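Local coordinates for adenylate kinase (Desulfovibrio gigas, PDB 2XB4), which probably catalyses the reversible transfer of the terminal phosphate between ATP and AMP, giving two ADP, and binds a zinc ion in its LID domain, at residues 3-6 with 12-15; 35-40 with 72-77; 63-68 with 83-88; 94-99 with 104-109; 125-130 with 163-168. All blocks are in the same frame, centred on the assembly; numbering follows the deposited sequence.

How the interactions relate
Interactions 1 and 3 meet directly beside the predicted nucleotide site, where K13 NZ and D83 OD1 form a 2.6 Å salt bridge and F6 packs on P86. Interaction 1 also adjoins interaction 4, because strands 2-6 and 108-113 are neighbours in the parallel sheet. Helix 61-75 serves both interactions 2 and 3, whose centres lie about 11 Å apart, and its I65 packs on A98 of interaction 4. Interaction 5 stands apart, its centre about 36 Å from that of interaction 4 and about 21 Å from that of interaction 1. It nevertheless shares the bound meso-tartaric acid with interaction 1: K13 N and R126 NH2 approach the same ligand, although the contacts do not touch.

Interaction 1: residues 3-6 with 12-15; sequences ILIF and GKGT. With SRT (S,R meso-tartaric acid), chain C.
I5 of strand 2-6 lies against K13 at the start of helix 13-24, its CG1 4.2 Å from K13 CG as the two side chains slide past each other in opposite directions. CD1, at the end of the isoleucine, packs near K13 O. The backbone of I5 serves the lysine through water: I5 O accepts from a water molecule at 2.8 Å, which in turn accepts from K13 NZ. F6 starts away from the helix, its ring packing on helix 184-192 and P86, and it meets the lysine through backbone alone, F6 C lying 3.8 Å from K13 CD. With CG anti to the backbone N (chi1 -177°) and bends at chi3 and chi4, the lysine chain passes over the strand end and brings NZ to D83, its salt-bridge partner. The glycine-rich turn between strand and helix is the P-loop, which holds meso-tartaric acid here: K13 N donates to its O3 at 3.1 Å, and G12 N gives a weak bond to its O1. Backbone N-H groups thus hold the anion while the ammonium is turned to D83 and the water, consistent with the predicted role of this loop in ATP binding.

Interaction 2: residues 35-40 with 72-77; sequences FREHIG and LESKGK
E37 OE1 is the polar atom on which two groups converge: K75 NZ makes a salt bridge to it at 3.2 Å, with a weak hydrogen bond, and T71 OG1 adds another weak hydrogen bond. The pair joins helix 31-40, in the predicted NMP-binding region, to the C-terminal part of helix 61-75, which begins just after that region. The two side chains come from opposite directions. E37 places CG anti to the backbone N (chi1 166°) and runs extended, carrying its carboxylate across a gap in which the closest CA atoms of 35-40 and 72-77, those of E37 and K75, are still 10.3 Å apart. K75 instead bends at chi2 and chi4 to bring its ammonium round to OE1, while its CG stays 4.1 Å from that oxygen. The other carboxylate oxygen, E37 OE2, faces S74 at the margin of this surface contact. Next to the glutamate, H38 ties the same two helices together: its NE2 makes weak hydrogen bonds with M67 O and T71 OG1, and its ND1 is bonded to T43 OG1. The ammonium favours one carboxylate oxygen, K75 NZ lying 3.8 Å from E37 OE2, farther than from OE1.

Interaction 3: residues 63-68 with 83-88; sequences ITIPMV and DGFPRN
The F85 ring is held between V68, whose CG2 stands 4.1 Å above the plane over the centre of one face, and P86, whose CB lies over the opposite face, offset toward the rim. The valine methyl makes a CH-pi contact, only 12° off the ring normal. At the edge, near the ring plane, I65 CD1 touches F85 CZ at 3.6 Å, the two side chains crossing at about a right angle. T64 CG2 approaches obliquely, 3.7 Å from F85 CE2. T64, I65 and V68 are the side chains of helix 61-75 that receive the ring. F85 reaches them because its CG lies anti to the backbone N (chi1 -176°), which sends the ring out from the loop that follows strand 80-83. The same loop turns through a cis peptide bond before P86, placing the proline ring behind the aromatic one. T64 directs only its methyl at F85; its OG1 makes a weak hydrogen bond to P60 O, just before the helix. Q91 of helix 89-101 also touches F85. G84 to R87 are predicted to bind AMP. The ring meets helix 61-75 through carbon alone, consistent with its orientation being set by packing. Helix and the loop's own proline together enclose it, joining the predicted AMP-binding loop to the helix by carbon contacts.

Interaction 4: residues 94-99 with 104-109; sequences KLFEAL and MKINFV
L99 spreads its two methyl groups over different partners: CD2 lies 3.6 Å from M104 SD, and CD1 is 4.1 Å from I106 CD1. The leucine crosses the methionine obliquely and the isoleucine at about a right angle, filling the angle between the last turns of helix 89-101 and the chain that leads into strand 108-113. This is the helix-to-strand connection of the parallel alpha/beta CORE, by which helix 89-101 returns to the sheet. M104 starts toward the helix with CB and then leads away. CG anti to the backbone N (chi1 -155°) and a bend at chi3 carry the thioether past the leucine toward helix 61-75, where it packs on E73. I106 also reaches F96, its CD1 touching F96 CD1 at 4.2 Å at the edge of the ring, near the ring plane. The turn is closed by a backbone bond, M104 N donating to L99 O at 3.0 Å with an N-H...O angle of 163°. L72 of helix 61-75 packs on L99, and Y191 of helix 184-192 on I106. One backbone bond across the two segments thus ties the turn, and apolar contacts make up the rest, closing this edge of the hydrophobic core between the helix and the sheet.

Interaction 5: residues 125-130 with 163-168; sequences GRRICK and DDQDEG. With ZN (zinc ion), chain B; SRT (S,R meso-tartaric acid), chain C.
R126 runs extended from CG to NE, with CG anti to its carbonyl carbon (chi1 -63°), which brings its guanidinium alongside D164, whose CG is likewise anti to its own carbonyl carbon. The side chains cross at about a right angle. R126 NH1 forms a salt bridge with D164 OD1 at 3.0 Å: the oxygen lies at the edge of the guanidinium, near its plane, yet is met from above the carboxylate plane, the two planes being 67° apart. The other oxygen, OD2, belongs to a salt bridge with R161 NE, so the aspartate is shared between two arginines. A water joins R126 O to D164 OD2, donating to the first at 2.7 Å and to the second at 2.8 Å. R127 bends back at chi2, and its NH1 donates to R126 O at 3.0 Å and also to M124 O, a carbonyl that Q165 NE2 shares. R127 NH2 and Q165 OE1 are then bridged by a second water. At its other nitrogen, NH2, R126 lies 2.9 Å from O1 of meso-tartaric acid. Three residues after R126, C129 SG binds the zinc at 2.3 Å, together with H135, C151 and C154. An arginine predicted to bind ATP, paired with an aspartate probably near the base of the LID, is thereby joined by a short strand to the LID zinc site of three cysteines and one histidine.

Interaction 1: residues 3-6 with 12-15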
# COMPACT_ATOMS: atom_id res chain seq x y z
N ILE A 3 -27.95 15.56 17.04
CA ILE A 3 -28.21 14.29 16.29
C ILE A 3 -27.18 13.19 16.67
O ILE A 3 -25.99 13.54 16.81
CB ILE A 3 -28.07 14.58 14.78
CG1 ILE A 3 -29.05 15.70 14.39
CG2 ILE A 3 -28.29 13.27 13.96
CD1 ILE A 3 -29.04 16.14 12.87
N LEU A 4 -27.61 11.91 16.86
CA LEU A 4 -26.71 10.74 17.03
C LEU A 4 -26.82 10.02 15.68
O LEU A 4 -27.93 9.93 15.16
CB LEU A 4 -27.26 9.69 18.06
CG LEU A 4 -26.91 9.98 19.51
CD1 LEU A 4 -27.81 11.11 19.90
CD2 LEU A 4 -27.21 8.75 20.35
N ILE A 5 -25.72 9.57 15.09
CA ILE A 5 -25.81 8.79 13.86
C ILE A 5 -25.18 7.41 14.08
O ILE A 5 -24.10 7.28 14.69
CB ILE A 5 -25.16 9.56 12.66
CG1 ILE A 5 -25.37 8.83 11.29
CG2 ILE A 5 -23.67 9.88 12.92
CD1 ILE A 5 -25.09 9.82 10.08
N PHE A 6 -25.87 6.36 13.58
CA PHE A 6 -25.33 5.01 13.63
C PHE A 6 -25.22 4.41 12.18
O PHE A 6 -26.16 4.50 11.37
CB PHE A 6 -26.26 4.07 14.44
CG PHE A 6 -26.41 4.44 15.91
CD1 PHE A 6 -25.52 3.93 16.87
CD2 PHE A 6 -27.41 5.32 16.32
CE1 PHE A 6 -25.68 4.22 18.27
CE2 PHE A 6 -27.58 5.67 17.66
CZ PHE A 6 -26.74 5.14 18.67
N GLY A 12 -21.36 4.16 4.09
CA GLY A 12 -21.27 5.58 3.60
C GLY A 12 -21.62 6.59 4.69
O GLY A 12 -21.97 7.73 4.41
N LYS A 13 -21.50 6.16 5.96
CA LYS A 13 -21.94 6.92 7.13
C LYS A 13 -21.22 8.34 7.24
O LYS A 13 -21.86 9.32 7.64
CB LYS A 13 -21.64 6.10 8.40
CG LYS A 13 -22.13 6.81 9.61
CD LYS A 13 -22.10 6.01 10.85
CE LYS A 13 -20.76 5.32 11.03
NZ LYS A 13 -19.83 6.12 11.82
N GLY A 14 -19.91 8.40 6.97
CA GLY A 14 -19.14 9.67 7.08
C GLY A 14 -19.62 10.68 6.04
O GLY A 14 -19.82 11.88 6.32
N THR A 15 -19.81 10.19 4.83
CA THR A 15 -20.32 11.01 3.76
C THR A 15 -21.65 11.65 4.09
O THR A 15 -21.84 12.85 3.87
CB THR A 15 -20.44 10.20 2.47
OG1 THR A 15 -19.16 9.66 2.18
CG2 THR A 15 -20.84 11.12 1.30
O1 SRT C . -18.38 2.98 3.77
O11 SRT C . -18.08 5.20 4.02
C1 SRT C . -18.05 4.01 4.41
C2 SRT C . -17.86 3.63 5.82
O2 SRT C . -16.95 2.61 6.15
C3 SRT C . -18.45 4.52 6.85
O3 SRT C . -19.67 3.74 6.77
C4 SRT C . -17.86 4.33 8.19
O4 SRT C . -16.87 5.02 8.47
O41 SRT C . -18.39 3.50 8.94
O HOH W 1 -21.62 6.24 13.93

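Interaction 2: residues 35-40 with 72-77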
# COMPACT_ATOMS: atom_id res chain seq x y z
N PHE A 35 -11.13 11.96 22.33
CA PHE A 35 -9.88 11.58 23.04
C PHE A 35 -8.75 12.53 22.75
O PHE A 35 -8.05 12.96 23.67
CB PHE A 35 -9.49 10.10 22.79
CG PHE A 35 -10.36 9.05 23.57
CD1 PHE A 35 -11.73 9.28 23.84
CD2 PHE A 35 -9.81 7.79 23.96
CE1 PHE A 35 -12.55 8.32 24.52
CE2 PHE A 35 -10.63 6.79 24.65
CZ PHE A 35 -12.00 7.08 24.94
N ARG A 36 -8.49 12.88 21.50
CA ARG A 36 -7.42 13.85 21.25
C ARG A 36 -7.59 15.19 21.99
O ARG A 36 -6.59 15.75 22.46
CB ARG A 36 -7.24 14.12 19.74
CG ARG A 36 -6.44 13.05 19.02
CD ARG A 36 -6.12 13.53 17.60
NE ARG A 36 -7.33 13.92 16.87
CZ ARG A 36 -8.19 13.05 16.27
NH1 ARG A 36 -8.02 11.73 16.36
NH2 ARG A 36 -9.23 13.51 15.61
N GLU A 37 -8.80 15.74 22.03
CA GLU A 37 -9.08 16.92 22.87
C GLU A 37 -8.73 16.66 24.38
O GLU A 37 -8.15 17.50 25.06
CB GLU A 37 -10.58 17.34 22.77
CG GLU A 37 -11.04 18.37 23.89
CD GLU A 37 -12.53 18.82 23.86
OE1 GLU A 37 -13.19 18.53 22.86
OE2 GLU A 37 -13.06 19.44 24.83
N HIS A 38 -9.14 15.53 24.93
CA HIS A 38 -8.99 15.35 26.38
C HIS A 38 -7.63 14.68 26.78
O HIS A 38 -6.92 15.12 27.70
CB HIS A 38 -10.10 14.51 26.84
CG HIS A 38 -11.40 15.23 26.98
ND1 HIS A 38 -11.77 15.84 28.14
CD2 HIS A 38 -12.42 15.38 26.12
CE1 HIS A 38 -12.99 16.33 28.01
NE2 HIS A 38 -13.41 16.03 26.80
N ILE A 39 -7.31 13.57 26.09
CA ILE A 39 -6.04 12.82 26.36
C ILE A 39 -4.82 13.66 25.93
O ILE A 39 -3.92 13.94 26.75
CB ILE A 39 -6.02 11.33 25.79
CG1 ILE A 39 -6.90 10.42 26.61
CG2 ILE A 39 -4.61 10.68 25.86
CD1 ILE A 39 -8.29 10.39 26.21
N GLY A 40 -4.85 14.12 24.68
CA GLY A 40 -3.88 15.05 24.17
C GLY A 40 -3.89 16.41 24.88
O GLY A 40 -2.83 16.91 25.26
N LEU A 72 -19.28 17.86 24.00
CA LEU A 72 -20.59 18.33 23.49
C LEU A 72 -20.94 19.74 23.97
O LEU A 72 -21.46 20.56 23.20
CB LEU A 72 -21.66 17.34 23.88
CG LEU A 72 -21.62 15.95 23.27
CD1 LEU A 72 -22.79 15.10 23.90
CD2 LEU A 72 -21.62 15.91 21.67
N GLU A 73 -20.62 20.02 25.24
CA GLU A 73 -20.83 21.35 25.85
C GLU A 73 -19.95 22.42 25.25
O GLU A 73 -20.36 23.59 25.13
CB GLU A 73 -20.56 21.33 27.32
CG GLU A 73 -21.67 20.72 28.08
CD GLU A 73 -21.41 20.66 29.58
OE1 GLU A 73 -20.22 20.51 30.00
OE2 GLU A 73 -22.41 20.78 30.33
N SER A 74 -18.74 22.02 24.94
CA SER A 74 -17.67 22.92 24.52
C SER A 74 -17.71 23.16 22.97
O SER A 74 -17.78 24.30 22.53
CB SER A 74 -16.37 22.25 24.98
OG SER A 74 -15.27 22.74 24.26
N LYS A 75 -17.65 22.10 22.18
CA LYS A 75 -17.63 22.19 20.70
C LYS A 75 -19.04 22.20 20.11
O LYS A 75 -19.25 22.68 18.99
CB LYS A 75 -16.82 21.05 20.06
CG LYS A 75 -15.35 20.97 20.41
CD LYS A 75 -14.58 22.19 19.88
CE LYS A 75 -13.08 22.19 20.32
NZ LYS A 75 -12.87 21.43 21.62
N GLY A 76 -20.01 21.67 20.84
CA GLY A 76 -21.36 21.49 20.28
C GLY A 76 -22.41 22.45 20.76
O GLY A 76 -23.63 22.17 20.61
N LYS A 77 -22.01 23.61 21.31
CA LYS A 77 -23.06 24.54 21.80
C LYS A 77 -24.04 25.04 20.73
O LYS A 77 -25.15 25.40 21.07
CB LYS A 77 -22.53 25.70 22.69
CG LYS A 77 -21.14 26.13 22.36
CD LYS A 77 -20.79 27.51 22.97
CE LYS A 77 -20.01 28.40 21.95
NZ LYS A 77 -18.57 28.74 22.35

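Interaction 3: residues 63-68 with 83-88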
# COMPACT_ATOMS: atom_id res chain seq x y z
N ILE A 63 -15.50 7.58 33.01
CA ILE A 63 -14.63 8.64 32.60
C ILE A 63 -14.96 9.05 31.15
O ILE A 63 -14.98 10.23 30.82
CB ILE A 63 -13.12 8.21 32.71
CG1 ILE A 63 -12.74 8.02 34.21
CG2 ILE A 63 -12.26 9.26 32.10
CD1 ILE A 63 -11.32 7.46 34.38
N THR A 64 -15.22 8.08 30.29
CA THR A 64 -15.54 8.34 28.89
C THR A 64 -16.85 9.18 28.73
O THR A 64 -16.88 10.14 27.97
CB THR A 64 -15.71 6.99 28.17
OG1 THR A 64 -14.41 6.34 28.11
CG2 THR A 64 -16.17 7.25 26.75
N ILE A 65 -17.90 8.84 29.48
CA ILE A 65 -19.18 9.53 29.31
C ILE A 65 -18.99 11.01 29.71
O ILE A 65 -19.32 11.87 28.92
CB ILE A 65 -20.28 8.90 30.17
CG1 ILE A 65 -20.62 7.47 29.65
CG2 ILE A 65 -21.57 9.79 30.14
CD1 ILE A 65 -21.21 7.44 28.34
N PRO A 66 -18.37 11.30 30.89
CA PRO A 66 -18.11 12.75 31.16
C PRO A 66 -17.24 13.44 30.11
O PRO A 66 -17.46 14.63 29.81
CB PRO A 66 -17.42 12.75 32.53
CG PRO A 66 -17.69 11.46 33.16
CD PRO A 66 -18.23 10.47 32.12
N MET A 67 -16.26 12.74 29.56
CA MET A 67 -15.53 13.32 28.43
C MET A 67 -16.39 13.70 27.27
O MET A 67 -16.21 14.82 26.72
CB MET A 67 -14.46 12.35 27.91
CG MET A 67 -13.35 12.25 28.86
SD MET A 67 -11.90 11.23 28.27
CE MET A 67 -10.59 12.15 28.89
N VAL A 68 -17.24 12.77 26.83
CA VAL A 68 -18.13 13.04 25.74
C VAL A 68 -18.98 14.29 26.07
O VAL A 68 -19.09 15.24 25.27
CB VAL A 68 -19.04 11.80 25.39
CG1 VAL A 68 -20.13 12.24 24.39
CG2 VAL A 68 -18.14 10.63 24.88
N ASP A 83 -20.96 10.81 16.33
CA ASP A 83 -20.75 9.76 15.36
C ASP A 83 -19.73 8.81 16.02
O ASP A 83 -18.63 9.20 16.32
CB ASP A 83 -20.21 10.48 14.13
CG ASP A 83 -19.81 9.57 13.03
OD1 ASP A 83 -19.87 8.35 13.21
OD2 ASP A 83 -19.45 10.09 11.92
N GLY A 84 -20.09 7.56 16.20
CA GLY A 84 -19.16 6.51 16.54
C GLY A 84 -19.23 6.12 18.00
O GLY A 84 -18.54 5.19 18.45
N PHE A 85 -20.04 6.87 18.75
CA PHE A 85 -20.27 6.57 20.19
C PHE A 85 -21.76 6.84 20.39
O PHE A 85 -22.23 7.89 19.93
CB PHE A 85 -19.42 7.49 21.08
CG PHE A 85 -19.52 7.18 22.47
CD1 PHE A 85 -20.59 7.66 23.17
CD2 PHE A 85 -18.61 6.34 23.11
CE1 PHE A 85 -20.75 7.38 24.48
CE2 PHE A 85 -18.76 6.01 24.47
CZ PHE A 85 -19.82 6.53 25.18
N PRO A 86 -22.52 5.95 21.08
CA PRO A 86 -22.09 4.76 21.84
C PRO A 86 -21.93 3.54 20.94
O PRO A 86 -22.55 3.47 19.86
CB PRO A 86 -23.24 4.57 22.85
CG PRO A 86 -24.45 5.12 22.08
CD PRO A 86 -23.97 6.22 21.23
N ARG A 87 -21.21 2.55 21.41
CA ARG A 87 -21.08 1.31 20.63
C ARG A 87 -21.84 0.12 21.24
O ARG A 87 -22.00 -0.95 20.59
CB ARG A 87 -19.60 0.90 20.52
CG ARG A 87 -18.78 1.87 19.60
CD ARG A 87 -17.36 1.24 19.56
NE ARG A 87 -17.14 0.44 18.33
CZ ARG A 87 -16.17 -0.50 18.21
NH1 ARG A 87 -15.39 -0.78 19.31
NH2 ARG A 87 -15.95 -1.15 17.05
N ASN A 88 -22.23 0.25 22.50
CA ASN A 88 -22.92 -0.88 23.13
C ASN A 88 -24.04 -0.31 24.04
O ASN A 88 -24.14 0.93 24.22
CB ASN A 88 -21.90 -1.80 23.89
CG ASN A 88 -21.12 -1.06 25.04
OD1 ASN A 88 -21.68 -0.27 25.78
ND2 ASN A 88 -19.82 -1.35 25.18

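Interaction 4: residues 94-99 with 104-109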
# COMPACT_ATOMS: atom_id res chain seq x y z
N LYS A 94 -25.87 4.88 29.73
CA LYS A 94 -25.09 5.88 30.58
C LYS A 94 -25.09 7.23 29.88
O LYS A 94 -25.23 8.32 30.55
CB LYS A 94 -23.66 5.39 30.88
CG LYS A 94 -23.77 4.22 31.87
CD LYS A 94 -22.35 3.56 32.07
CE LYS A 94 -22.32 2.87 33.47
NZ LYS A 94 -21.27 1.83 33.35
N LEU A 95 -24.95 7.20 28.55
CA LEU A 95 -24.96 8.47 27.78
C LEU A 95 -26.34 9.17 27.88
O LEU A 95 -26.43 10.38 28.13
CB LEU A 95 -24.62 8.25 26.30
CG LEU A 95 -24.71 9.45 25.31
CD1 LEU A 95 -23.57 10.46 25.66
CD2 LEU A 95 -24.45 9.00 23.87
N PHE A 96 -27.41 8.42 27.67
CA PHE A 96 -28.73 9.00 27.81
C PHE A 96 -28.93 9.65 29.23
O PHE A 96 -29.42 10.79 29.34
CB PHE A 96 -29.79 7.94 27.56
CG PHE A 96 -31.17 8.50 27.69
CD1 PHE A 96 -31.62 9.48 26.79
CD2 PHE A 96 -31.98 8.12 28.75
CE1 PHE A 96 -32.94 10.05 26.98
CE2 PHE A 96 -33.30 8.69 28.91
CZ PHE A 96 -33.73 9.63 27.98
N GLU A 97 -28.53 8.96 30.31
CA GLU A 97 -28.73 9.51 31.66
C GLU A 97 -27.87 10.75 31.88
O GLU A 97 -28.31 11.73 32.49
CB GLU A 97 -28.37 8.43 32.67
CG GLU A 97 -29.38 7.28 32.59
CD GLU A 97 -28.95 5.97 33.29
OE1 GLU A 97 -27.78 5.83 33.75
OE2 GLU A 97 -29.80 5.06 33.33
N ALA A 98 -26.67 10.74 31.27
CA ALA A 98 -25.75 11.90 31.41
C ALA A 98 -26.29 13.13 30.64
O ALA A 98 -26.15 14.30 31.10
CB ALA A 98 -24.31 11.51 30.94
N LEU A 99 -26.84 12.90 29.45
CA LEU A 99 -27.47 13.97 28.69
C LEU A 99 -28.71 14.55 29.44
O LEU A 99 -28.88 15.75 29.54
CB LEU A 99 -27.90 13.43 27.32
CG LEU A 99 -26.80 13.12 26.25
CD1 LEU A 99 -27.53 12.42 25.14
CD2 LEU A 99 -26.10 14.44 25.71
N MET A 104 -29.51 18.30 28.10
CA MET A 104 -29.16 18.36 26.69
C MET A 104 -30.09 17.39 25.92
O MET A 104 -30.11 16.18 26.20
CB MET A 104 -27.68 17.95 26.62
CG MET A 104 -26.90 18.47 25.43
SD MET A 104 -25.17 17.94 25.67
CE MET A 104 -24.62 18.96 27.05
N LYS A 105 -30.84 17.91 24.98
CA LYS A 105 -31.90 17.14 24.30
C LYS A 105 -31.44 16.56 22.99
O LYS A 105 -30.77 17.22 22.19
CB LYS A 105 -33.17 18.00 24.04
CG LYS A 105 -34.00 18.25 25.30
CD LYS A 105 -34.50 16.91 25.97
CE LYS A 105 -35.94 16.91 26.45
NZ LYS A 105 -36.01 17.53 27.82
N ILE A 106 -31.81 15.32 22.77
CA ILE A 106 -31.64 14.70 21.44
C ILE A 106 -32.84 15.10 20.55
O ILE A 106 -34.00 15.07 21.02
CB ILE A 106 -31.66 13.16 21.55
CG1 ILE A 106 -30.45 12.64 22.34
CG2 ILE A 106 -31.65 12.50 20.13
CD1 ILE A 106 -30.77 11.21 23.03
N ASN A 107 -32.55 15.46 19.30
CA ASN A 107 -33.60 15.88 18.37
C ASN A 107 -33.82 14.83 17.31
O ASN A 107 -34.94 14.63 16.89
CB ASN A 107 -33.27 17.24 17.71
CG ASN A 107 -33.16 18.37 18.73
OD1 ASN A 107 -34.13 18.72 19.37
ND2 ASN A 107 -31.96 18.85 18.96
N PHE A 108 -32.77 14.16 16.85
CA PHE A 108 -32.88 13.14 15.84
C PHE A 108 -31.88 12.02 16.10
O PHE A 108 -30.75 12.27 16.53
CB PHE A 108 -32.56 13.75 14.45
CG PHE A 108 -33.59 14.79 13.99
CD1 PHE A 108 -33.38 16.17 14.21
CD2 PHE A 108 -34.77 14.38 13.37
CE1 PHE A 108 -34.32 17.12 13.78
CE2 PHE A 108 -35.76 15.36 12.95
CZ PHE A 108 -35.53 16.72 13.15
N VAL A 109 -32.24 10.81 15.70
CA VAL A 109 -31.24 9.74 15.70
C VAL A 109 -31.34 9.17 14.32
O VAL A 109 -32.46 8.81 13.85
CB VAL A 109 -31.54 8.62 16.78
CG1 VAL A 109 -30.65 7.35 16.57
CG2 VAL A 109 -31.37 9.19 18.15

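Interaction 5: residues 125-130 with 163-168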
# COMPACT_ATOMS: atom_id res chain seq x y z
N GLY A 125 -15.12 -4.62 -2.19
CA GLY A 125 -15.28 -4.34 -3.65
C GLY A 125 -14.63 -3.03 -4.11
O GLY A 125 -14.47 -2.76 -5.34
N ARG A 126 -14.18 -2.20 -3.17
CA ARG A 126 -13.56 -0.92 -3.56
C ARG A 126 -12.29 -1.13 -4.39
O ARG A 126 -11.44 -1.98 -4.02
CB ARG A 126 -13.14 -0.15 -2.31
CG ARG A 126 -14.33 0.29 -1.31
CD ARG A 126 -13.76 0.69 0.07
NE ARG A 126 -14.85 1.23 0.89
CZ ARG A 126 -14.81 1.35 2.22
NH1 ARG A 126 -13.70 0.99 2.87
NH2 ARG A 126 -15.88 1.84 2.90
N ARG A 127 -12.10 -0.33 -5.43
CA ARG A 127 -10.88 -0.40 -6.30
C ARG A 127 -10.41 1.03 -6.42
O ARG A 127 -11.23 1.91 -6.62
CB ARG A 127 -11.18 -0.96 -7.69
CG ARG A 127 -11.54 -2.54 -7.58
CD ARG A 127 -10.32 -3.40 -7.07
NE ARG A 127 -10.63 -4.84 -7.02
CZ ARG A 127 -11.21 -5.48 -5.99
NH1 ARG A 127 -11.61 -4.82 -4.89
NH2 ARG A 127 -11.46 -6.79 -6.10
N ILE A 128 -9.09 1.26 -6.19
CA ILE A 128 -8.59 2.65 -6.19
C ILE A 128 -7.91 2.90 -7.51
O ILE A 128 -7.08 2.09 -7.96
CB ILE A 128 -7.52 2.83 -5.09
CG1 ILE A 128 -8.03 2.39 -3.73
CG2 ILE A 128 -7.04 4.34 -5.03
CD1 ILE A 128 -9.52 2.70 -3.51
N CYS A 129 -8.23 4.04 -8.14
CA CYS A 129 -7.56 4.47 -9.35
C CYS A 129 -6.16 5.02 -9.09
O CYS A 129 -5.96 5.92 -8.24
CB CYS A 129 -8.45 5.54 -10.03
SG CYS A 129 -7.71 6.30 -11.56
N LYS A 130 -5.19 4.52 -9.85
CA LYS A 130 -3.80 4.99 -9.77
C LYS A 130 -3.66 6.45 -10.11
O LYS A 130 -2.84 7.16 -9.51
CB LYS A 130 -2.92 4.15 -10.71
CG LYS A 130 -1.45 4.13 -10.22
CD LYS A 130 -0.47 3.18 -11.02
CE LYS A 130 -0.14 3.71 -12.46
NZ LYS A 130 1.35 4.03 -12.71
N ASP A 163 -6.26 -3.18 3.55
CA ASP A 163 -7.18 -3.10 4.72
C ASP A 163 -8.63 -3.40 4.31
O ASP A 163 -9.43 -3.89 5.15
CB ASP A 163 -7.22 -1.68 5.36
CG ASP A 163 -5.95 -1.36 6.25
OD1 ASP A 163 -5.21 -2.32 6.69
OD2 ASP A 163 -5.69 -0.15 6.51
N ASP A 164 -9.00 -3.05 3.08
CA ASP A 164 -10.33 -3.38 2.55
C ASP A 164 -10.49 -4.89 2.28
O ASP A 164 -11.63 -5.35 2.24
CB ASP A 164 -10.63 -2.71 1.24
CG ASP A 164 -10.78 -1.16 1.33
OD1 ASP A 164 -11.18 -0.60 2.39
OD2 ASP A 164 -10.54 -0.53 0.30
N GLN A 165 -9.38 -5.62 2.11
CA GLN A 165 -9.40 -7.06 1.91
C GLN A 165 -9.16 -7.87 3.17
O GLN A 165 -9.13 -9.12 3.12
CB GLN A 165 -8.36 -7.47 0.84
CG GLN A 165 -8.44 -6.62 -0.45
CD GLN A 165 -9.87 -6.58 -1.04
OE1 GLN A 165 -10.52 -7.62 -1.15
NE2 GLN A 165 -10.34 -5.40 -1.41
N ASP A 166 -9.08 -7.22 4.32
CA ASP A 166 -8.73 -7.93 5.56
C ASP A 166 -10.06 -8.43 6.20
O ASP A 166 -10.74 -7.71 6.99
CB ASP A 166 -7.99 -7.00 6.51
CG ASP A 166 -7.57 -7.66 7.81
OD1 ASP A 166 -8.05 -8.82 8.18
OD2 ASP A 166 -6.79 -6.98 8.51
N GLU A 167 -10.48 -9.63 5.81
CA GLU A 167 -11.81 -10.10 6.24
C GLU A 167 -11.90 -10.37 7.75
O GLU A 167 -12.95 -10.20 8.31
CB GLU A 167 -12.24 -11.40 5.53
CG GLU A 167 -12.19 -11.25 4.05
CD GLU A 167 -12.70 -12.50 3.30
OE1 GLU A 167 -11.93 -13.11 2.52
OE2 GLU A 167 -13.86 -12.84 3.51
N GLY A 168 -10.81 -10.78 8.39
CA GLY A 168 -10.88 -11.00 9.86
C GLY A 168 -11.15 -9.65 10.52
O GLY A 168 -11.93 -9.58 11.44
ZN ZN B . -9.54 7.26 -12.60
O1 SRT C . -18.38 2.98 3.77
O11 SRT C . -18.08 5.20 4.02
C1 SRT C . -18.05 4.01 4.41
C2 SRT C . -17.86 3.63 5.82
O2 SRT C . -16.95 2.61 6.15
C3 SRT C . -18.45 4.52 6.85
O3 SRT C . -19.67 3.74 6.77
C4 SRT C . -17.86 4.33 8.19
O4 SRT C . -16.87 5.02 8.47
O41 SRT C . -18.39 3.50 8.94
O HOH W 2 -9.89 -2.14 -1.85
O HOH W 3 -11.94 -8.12 -3.54